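Local coordinates for In2-1 family protein, glutathione transferase lambda3 (Populus trichocarpa, PDB 4PQI), which probably catalyses glutathione-dependent thiol transfer as a monomeric lambda-class glutathione transferase of land plants, at residues A72-P75 with E76-P80; H156-N159 with A160-F164; K229-V232 with E233-K237. All blocks are in the same frame, centred on the assembly; numbering follows the deposited sequence.

Interaction 1: residues A72-P75 with E76-P80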
loop_
_atom_site.group_PDB
_atom_site.type_symbol
_atom_site.label_atom_id
_atom_site.label_comp_id
_atom_site.label_asym_id
_atom_site.label_seq_id
_atom_site.Cartn_x
_atom_site.Cartn_y
_atom_site.Cartn_z
ATOM N N ALA A 72 2.855 -10.495 22.323
ATOM C CA ALA A 72 3.051 -9.390 23.239
ATOM C C ALA A 72 4.435 -8.751 23.078
ATOM O O ALA A 72 4.601 -7.563 23.371
ATOM C CB ALA A 72 2.850 -9.870 24.697
ATOM N N TRP A 73 5.429 -9.522 22.627
ATOM C CA TRP A 73 6.776 -8.954 22.462
ATOM C C TRP A 73 6.850 -7.832 21.422
ATOM O O TRP A 73 7.812 -7.057 21.377
ATOM C CB TRP A 73 7.839 -10.032 22.168
ATOM C CG TRP A 73 7.589 -10.989 21.020
ATOM C CD1 TRP A 73 7.314 -12.337 21.128
ATOM C CD2 TRP A 73 7.633 -10.710 19.600
ATOM N NE1 TRP A 73 7.159 -12.890 19.879
ATOM C CE2 TRP A 73 7.349 -11.919 18.927
ATOM C CE3 TRP A 73 7.864 -9.556 18.840
ATOM C CZ2 TRP A 73 7.306 -12.013 17.539
ATOM C CZ3 TRP A 73 7.811 -9.648 17.444
ATOM C CH2 TRP A 73 7.538 -10.870 16.815
ATOM N N TYR A 74 5.836 -7.735 20.578
ATOM C CA TYR A 74 5.866 -6.694 19.554
ATOM C C TYR A 74 5.693 -5.264 20.149
ATOM O O TYR A 74 6.576 -4.414 19.980
ATOM C CB TYR A 74 4.917 -7.030 18.388
ATOM C CG TYR A 74 4.965 -6.012 17.277
ATOM C CD1 TYR A 74 6.089 -5.900 16.466
ATOM C CD2 TYR A 74 3.889 -5.167 17.037
ATOM C CE1 TYR A 74 6.159 -4.956 15.455
ATOM C CE2 TYR A 74 3.936 -4.215 16.011
ATOM C CZ TYR A 74 5.077 -4.120 15.229
ATOM O OH TYR A 74 5.151 -3.200 14.228
ATOM N N PRO A 75 4.587 -5.000 20.878
ATOM C CA PRO A 75 4.542 -3.682 21.520
ATOM C C PRO A 75 5.547 -3.547 22.654
ATOM O O PRO A 75 6.066 -2.448 22.851
ATOM C CB PRO A 75 3.112 -3.604 22.080
ATOM C CG PRO A 75 2.681 -4.995 22.199
ATOM C CD PRO A 75 3.327 -5.743 21.076
ATOM N N GLU A 76 5.830 -4.635 23.371
ATOM C CA GLU A 76 6.714 -4.557 24.527
ATOM C C GLU A 76 8.187 -4.407 24.149
ATOM O O GLU A 76 8.909 -3.680 24.795
ATOM C CB GLU A 76 6.522 -5.766 25.451
ATOM C CG GLU A 76 5.164 -5.809 26.148
ATOM C CD GLU A 76 4.985 -7.045 27.045
ATOM O OE1 GLU A 76 5.997 -7.720 27.358
ATOM O OE2 GLU A 76 3.830 -7.338 27.434
ATOM N N LYS A 77 8.628 -5.082 23.095
ATOM C CA LYS A 77 10.057 -5.178 22.818
ATOM C C LYS A 77 10.495 -4.621 21.465
ATOM O O LYS A 77 11.685 -4.360 21.267
ATOM C CB LYS A 77 10.527 -6.632 22.954
ATOM C CG LYS A 77 10.549 -7.104 24.395
ATOM C CD LYS A 77 10.821 -8.594 24.478
ATOM C CE LYS A 77 10.713 -9.106 25.915
ATOM N NZ LYS A 77 10.713 -10.607 25.958
ATOM N N VAL A 78 9.554 -4.432 20.541
ATOM C CA VAL A 78 9.935 -3.999 19.198
ATOM C C VAL A 78 9.450 -2.583 18.908
ATOM O O VAL A 78 10.255 -1.679 18.596
ATOM C CB VAL A 78 9.439 -4.990 18.105
ATOM C CG1 VAL A 78 9.817 -4.517 16.699
ATOM C CG2 VAL A 78 10.012 -6.410 18.364
ATOM N N TYR A 79 8.145 -2.372 19.042
ATOM C CA TYR A 79 7.541 -1.150 18.524
ATOM C C TYR A 79 6.350 -0.717 19.368
ATOM O O TYR A 79 5.234 -1.178 19.148
ATOM C CB TYR A 79 7.120 -1.379 17.072
ATOM C CG TYR A 79 6.642 -0.137 16.360
ATOM C CD1 TYR A 79 7.487 0.966 16.173
ATOM C CD2 TYR A 79 5.340 -0.060 15.865
ATOM C CE1 TYR A 79 7.037 2.111 15.504
ATOM C CE2 TYR A 79 4.895 1.065 15.211
ATOM C CZ TYR A 79 5.751 2.152 15.033
ATOM O OH TYR A 79 5.278 3.265 14.374
ATOM N N PRO A 80 6.593 0.173 20.337
ATOM C CA PRO A 80 5.577 0.632 21.297
ATOM C C PRO A 80 4.272 1.187 20.691
ATOM O O PRO A 80 3.230 0.909 21.251
ATOM C CB PRO A 80 6.331 1.681 22.128
ATOM C CG PRO A 80 7.738 1.188 22.097
ATOM C CD PRO A 80 7.932 0.685 20.679
#

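Interaction 2: residues H156-N159 with A160-F164. Unlike the reference sequence in segment 156-159: His156 (reference Tyr). With CA (calcium ion), chain C; CA (calcium ion), chain D.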
loop_
_atom_site.group_PDB
_atom_site.type_symbol
_atom_site.label_atom_id
_atom_site.label_comp_id
_atom_site.label_asym_id
_atom_site.label_seq_id
_atom_site.Cartn_x
_atom_site.Cartn_y
_atom_site.Cartn_z
ATOM N N HIS A 156 -11.358 13.216 -7.399
ATOM C CA HIS A 156 -10.062 13.832 -7.176
ATOM C C HIS A 156 -8.955 12.971 -7.800
ATOM O O HIS A 156 -8.071 13.483 -8.474
ATOM C CB HIS A 156 -9.818 14.074 -5.686
ATOM C CG HIS A 156 -8.910 15.234 -5.406
ATOM N ND1 HIS A 156 -9.218 16.524 -5.781
ATOM C CD2 HIS A 156 -7.695 15.296 -4.809
ATOM C CE1 HIS A 156 -8.236 17.333 -5.420
ATOM N NE2 HIS A 156 -7.301 16.612 -4.826
ATOM N N LEU A 157 -9.029 11.658 -7.621
ATOM C CA LEU A 157 -8.041 10.782 -8.251
ATOM C C LEU A 157 -8.162 10.756 -9.776
ATOM O O LEU A 157 -7.150 10.763 -10.486
ATOM C CB LEU A 157 -8.115 9.367 -7.691
ATOM C CG LEU A 157 -7.866 9.205 -6.196
ATOM C CD1 LEU A 157 -7.788 7.727 -5.865
ATOM C CD2 LEU A 157 -6.616 9.925 -5.779
ATOM N N GLU A 158 -9.394 10.720 -10.279
ATOM C CA GLU A 158 -9.629 10.791 -11.722
ATOM C C GLU A 158 -9.004 12.060 -12.320
ATOM O O GLU A 158 -8.290 12.007 -13.332
ATOM C CB GLU A 158 -11.137 10.746 -12.029
ATOM C CG GLU A 158 -11.507 10.898 -13.510
ATOM C CD GLU A 158 -11.030 9.731 -14.345
ATOM O OE1 GLU A 158 -10.606 8.707 -13.767
ATOM O OE2 GLU A 158 -11.066 9.831 -15.582
ATOM N N ASN A 159 -9.285 13.199 -11.693
ATOM C CA ASN A 159 -8.765 14.469 -12.190
ATOM C C ASN A 159 -7.236 14.595 -12.062
ATOM O O ASN A 159 -6.573 15.082 -12.980
ATOM C CB ASN A 159 -9.519 15.633 -11.551
ATOM C CG ASN A 159 -10.943 15.749 -12.088
ATOM O OD1 ASN A 159 -11.154 15.742 -13.290
ATOM N ND2 ASN A 159 -11.919 15.824 -11.195
ATOM N N ALA A 160 -6.686 14.120 -10.943
ATOM C CA ALA A 160 -5.242 14.060 -10.758
ATOM C C ALA A 160 -4.564 13.306 -11.904
ATOM O O ALA A 160 -3.494 13.714 -12.366
ATOM C CB ALA A 160 -4.882 13.414 -9.390
ATOM N N LEU A 161 -5.195 12.225 -12.373
ATOM C CA LEU A 161 -4.635 11.420 -13.461
ATOM C C LEU A 161 -4.619 12.128 -14.825
ATOM O O LEU A 161 -3.987 11.644 -15.766
ATOM C CB LEU A 161 -5.336 10.062 -13.563
ATOM C CG LEU A 161 -4.949 9.075 -12.460
ATOM C CD1 LEU A 161 -5.976 7.965 -12.341
ATOM C CD2 LEU A 161 -3.526 8.500 -12.688
ATOM N N HIS A 162 -5.318 13.257 -14.931
ATOM C CA HIS A 162 -5.266 14.092 -16.138
ATOM C C HIS A 162 -4.097 15.089 -16.129
ATOM O O HIS A 162 -3.858 15.776 -17.119
ATOM C CB HIS A 162 -6.580 14.866 -16.325
ATOM C CG HIS A 162 -7.679 14.061 -16.943
ATOM N ND1 HIS A 162 -7.872 13.992 -18.306
ATOM C CD2 HIS A 162 -8.645 13.293 -16.387
ATOM C CE1 HIS A 162 -8.906 13.215 -18.564
ATOM N NE2 HIS A 162 -9.392 12.774 -17.417
ATOM N N LYS A 163 -3.360 15.171 -15.024
ATOM C CA LYS A 163 -2.293 16.170 -14.920
ATOM C C LYS A 163 -1.120 15.883 -15.894
ATOM O O LYS A 163 -0.723 16.735 -16.686
ATOM C CB LYS A 163 -1.819 16.278 -13.459
ATOM C CG LYS A 163 -0.657 17.241 -13.223
ATOM C CD LYS A 163 -1.125 18.610 -12.792
ATOM C CE LYS A 163 0.032 19.434 -12.230
ATOM N NZ LYS A 163 -0.443 20.715 -11.630
ATOM N N PHE A 164 -0.576 14.674 -15.843
ATOM C CA PHE A 164 0.551 14.314 -16.695
ATOM C C PHE A 164 0.100 13.363 -17.812
ATOM O O PHE A 164 -0.428 12.274 -17.545
ATOM C CB PHE A 164 1.710 13.740 -15.847
ATOM C CG PHE A 164 2.287 14.741 -14.874
ATOM C CD1 PHE A 164 3.094 15.776 -15.326
ATOM C CD2 PHE A 164 1.986 14.675 -13.516
ATOM C CE1 PHE A 164 3.617 16.721 -14.442
ATOM C CE2 PHE A 164 2.499 15.615 -12.620
ATOM C CZ PHE A 164 3.322 16.647 -13.090
HETATM CA CA CA C . -2.072 10.481 -17.733
HETATM CA CA CA D . -4.098 16.287 -19.413
HETATM O O HOH W 1 -3.781 9.009 -17.265
HETATM O O HOH W 2 -1.579 10.147 -15.321
HETATM O O HOH W 3 -3.581 12.127 -18.580
HETATM O O HOH W 4 -5.788 14.546 -20.176
HETATM O O HOH W 5 -1.925 9.741 -20.166
#

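Interaction 3: residues K229-V232 with E233-K237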
loop_
_atom_site.group_PDB
_atom_site.type_symbol
_atom_site.label_atom_id
_atom_site.label_comp_id
_atom_site.label_asym_id
_atom_site.label_seq_id
_atom_site.Cartn_x
_atom_site.Cartn_y
_atom_site.Cartn_z
ATOM N N LYS A 229 -12.792 -12.222 -0.831
ATOM C CA LYS A 229 -13.877 -12.680 0.026
ATOM C C LYS A 229 -13.634 -12.308 1.485
ATOM O O LYS A 229 -14.527 -11.794 2.158
ATOM C CB LYS A 229 -14.077 -14.192 -0.120
ATOM C CG LYS A 229 -14.509 -14.624 -1.513
ATOM C CD LYS A 229 -15.888 -14.073 -1.866
ATOM C CE LYS A 229 -16.305 -14.478 -3.274
ATOM N NZ LYS A 229 -17.726 -14.136 -3.583
ATOM N N GLU A 230 -12.423 -12.563 1.969
ATOM C CA GLU A 230 -12.075 -12.207 3.339
ATOM C C GLU A 230 -12.171 -10.697 3.574
ATOM O O GLU A 230 -12.578 -10.255 4.648
ATOM C CB GLU A 230 -10.677 -12.721 3.704
ATOM C CG GLU A 230 -10.566 -14.244 3.774
ATOM C CD GLU A 230 -9.302 -14.709 4.486
ATOM O OE1 GLU A 230 -8.408 -13.860 4.723
ATOM O OE2 GLU A 230 -9.214 -15.916 4.814
ATOM N N LEU A 231 -11.797 -9.908 2.572
ATOM C CA LEU A 231 -11.871 -8.453 2.688
ATOM C C LEU A 231 -13.323 -7.992 2.909
ATOM O O LEU A 231 -13.604 -7.189 3.798
ATOM C CB LEU A 231 -11.252 -7.794 1.448
ATOM C CG LEU A 231 -11.180 -6.270 1.305
ATOM C CD1 LEU A 231 -12.500 -5.683 0.809
ATOM C CD2 LEU A 231 -10.720 -5.586 2.591
ATOM N N VAL A 232 -14.238 -8.519 2.104
ATOM C CA VAL A 232 -15.651 -8.141 2.189
ATOM C C VAL A 232 -16.280 -8.451 3.558
ATOM O O VAL A 232 -16.905 -7.577 4.176
ATOM C CB VAL A 232 -16.471 -8.800 1.059
ATOM C CG1 VAL A 232 -17.946 -8.418 1.168
ATOM C CG2 VAL A 232 -15.905 -8.401 -0.304
ATOM N N GLU A 233 -16.106 -9.684 4.034
ATOM C CA GLU A 233 -16.603 -10.059 5.354
ATOM C C GLU A 233 -16.022 -9.152 6.435
ATOM O O GLU A 233 -16.734 -8.705 7.334
ATOM C CB GLU A 233 -16.296 -11.527 5.673
ATOM C CG GLU A 233 -16.553 -11.901 7.142
ATOM C CD GLU A 233 -17.031 -13.335 7.332
ATOM O OE1 GLU A 233 -17.522 -13.935 6.349
ATOM O OE2 GLU A 233 -16.923 -13.857 8.467
ATOM N N PHE A 234 -14.728 -8.874 6.332
ATOM C CA PHE A 234 -14.051 -7.997 7.280
ATOM C C PHE A 234 -14.660 -6.592 7.287
ATOM O O PHE A 234 -14.947 -6.043 8.355
ATOM C CB PHE A 234 -12.548 -7.950 6.980
ATOM C CG PHE A 234 -11.778 -6.979 7.836
ATOM C CD1 PHE A 234 -11.829 -7.055 9.218
ATOM C CD2 PHE A 234 -10.988 -6.001 7.252
ATOM C CE1 PHE A 234 -11.118 -6.164 10.005
ATOM C CE2 PHE A 234 -10.277 -5.117 8.023
ATOM C CZ PHE A 234 -10.341 -5.195 9.407
ATOM N N TYR A 235 -14.876 -6.024 6.102
ATOM C CA TYR A 235 -15.408 -4.662 5.992
ATOM C C TYR A 235 -16.888 -4.528 6.362
ATOM O O TYR A 235 -17.314 -3.493 6.885
ATOM C CB TYR A 235 -15.172 -4.088 4.597
ATOM C CG TYR A 235 -13.822 -3.420 4.426
ATOM C CD1 TYR A 235 -12.798 -3.624 5.342
ATOM C CD2 TYR A 235 -13.581 -2.570 3.351
ATOM C CE1 TYR A 235 -11.564 -3.014 5.178
ATOM C CE2 TYR A 235 -12.362 -1.970 3.175
ATOM C CZ TYR A 235 -11.356 -2.184 4.092
ATOM O OH TYR A 235 -10.139 -1.574 3.911
ATOM N N LYS A 236 -17.673 -5.563 6.070
ATOM C CA LYS A 236 -19.047 -5.609 6.547
ATOM C C LYS A 236 -19.084 -5.585 8.084
ATOM O O LYS A 236 -19.891 -4.871 8.693
ATOM C CB LYS A 236 -19.772 -6.847 6.004
ATOM C CG LYS A 236 -20.025 -6.819 4.497
ATOM C CD LYS A 236 -21.162 -7.774 4.077
ATOM C CE LYS A 236 -20.716 -9.225 4.064
ATOM N NZ LYS A 236 -21.762 -10.124 3.481
ATOM N N LYS A 237 -18.199 -6.358 8.709
ATOM C CA LYS A 237 -18.185 -6.451 10.162
ATOM C C LYS A 237 -17.650 -5.163 10.776
ATOM O O LYS A 237 -18.067 -4.764 11.864
ATOM C CB LYS A 237 -17.362 -7.655 10.628
ATOM C CG LYS A 237 -17.947 -9.003 10.219
ATOM C CD LYS A 237 -17.388 -10.140 11.067
ATOM C CE LYS A 237 -15.865 -10.086 11.139
ATOM N NZ LYS A 237 -15.312 -11.214 11.943
#

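Interaction 1: residues A72-P75 with E76-P80
Val78 touches two aromatic rings obliquely, one with each methyl branch. Val78 CG2 meets the indole of Trp73 at CE3, 3.8 Å away, while Val78 CG1 comes to 3.9 Å from CE1 of Tyr74. A third ring, that of Tyr79, lies alongside Tyr74 and points the same way, its CD2 3.5 Å from Tyr74 OH. Tyr74 meets both partners because its CG stands opposite the backbone N (chi1 -177°), which sends the ring along the helix toward the following turn. The backbone beneath shows how a short helix can widen as it finishes. Trp73 O receives Lys77 N at 2.7 Å in an i to i+4 bond that is already bent, the donor above the carbonyl plane. Tyr74 O accepts two amides, Val78 N at 3.0 Å, again from above the plane, and Tyr79 N at 2.7 Å, almost in line with the C=O bond. The second of these closes a pi-type turn. A CA-H...O contact of 3.5 Å from Pro75 CA to Tyr79 O supplements it. Trp73 NE1 is bonded to Ala23 O, and Tyr74 OH to Ser86 OG and to the backbone O of Lys83, a residue of the glutathione pocket. Helix 73-78 thus packs against the thioredoxin-like sheet, with Trp73, Tyr74 and Val78 on Tyr36 of strand 33-37, and Val78 and Tyr79 on Ile93 of strand 92-95.

Interaction 2: residues H156-N159 with A160-F164
Ala160 N gives a 2.9 Å hydrogen bond to His156 O, and Leu161 N follows with one to Leu157 O, two regular steps near the close of helix 151-160. The pattern then tightens: His162 N turns to Asn159 O, 3.0 Å away, reaching it from well above the carbonyl plane (61° out of it), and a type I beta turn runs from Ala160 to Lys163. Among the side chains, the imidazole of His162 brings its CD2 edge to 3.3 Å from Glu158 O. The same ring crosses the Glu158 carboxylate, with their planes 75° apart and NE2 3.9 Å from OE2. That carboxylate is engaged elsewhere, with OE1 bonded to Leu208 N and OE2 to Lys207 N at helix 206-215. The third kind of interaction is with calcium. His162 O binds one ion at 2.4 Å and Phe164 O the other, also at 2.4 Å; Asp165 and Gly167 respectively add further ligands. Leu161 O lies farther from the Phe164-bound ion, at 3.0 Å, within hydrogen-bonding distance of three of its waters, and His162 ND1 is hydrogen-bonded to a water on the other ion, 2.9 Å from the nitrogen. Backbone carbonyls of the loop that follows the helix thus serve, with Asp165, as hard oxygen ligands suited to calcium, and the nearby helix end may add to the attraction.

Interaction 3: residues K229-V232 with E233-K237
Leu231 and Tyr235, one turn apart on the C-terminal helix 228-239, form a CH-pi contact that exemplifies leucine-aromatic pairing at an i to i+4 spacing. The CD2 methyl of Leu231 sits over the middle of one face of the phenol ring, 3.8 Å from the centroid of Tyr235 and only 12° off the ring normal. Leucine CG lies opposite the backbone N (chi1 -179°), which carries the branch forward along the helix to the ring. At the edge of that ring, in its plane, lies CE2 of Phe234, whose side chain stands about 7 Å from bound glutathione. A looser pair follows: Lys236 folds back across Val232, its CE in apolar contact with Val232 CG1 at 4.1 Å. Lys236 CG lies close against the carbonyl oxygen, 3.2 Å from Val232 O. The backbone is regular throughout. Glu233 N meets Lys229 O at 3.2 Å in a nearly straight bond (177° at the hydrogen), and Tyr235 N to Leu231 O and Lys236 N to Val232 O are both 2.9 Å. The phenol oxygen of Tyr235 is hydrogen-bonded to Tyr139 OH, of helix 118-139, and its ring makes edge-to-face contacts with Phe192 and Phe239. Leu231 and Tyr235 touch Arg188, and Val232 touches Ile191 and Val196, which seats this face of the terminal helix on helix 177-197.

Three local contacts, each on or at the end of a helix, illustrate how neighbouring residues of one chain take different chemistry from their surroundings. Each combines buried and exposed residues, and none shares an element of secondary structure with another. Interaction 1 belongs to the thioredoxin-like domain and interactions 2 and 3 to the helical one; the centres of the first two are 40 Å apart, on opposite sides of the chain's centre. Aromatic and aliphatic packing dominates in interactions 1 and 3, both of which approach the glutathione pocket, whereas the contacts within interaction 2 are mainly polar, and its loop supplies calcium ligands. Only 229-237 keeps a regular helix; 72-80 widens and 156-164 tightens as the helix finishes.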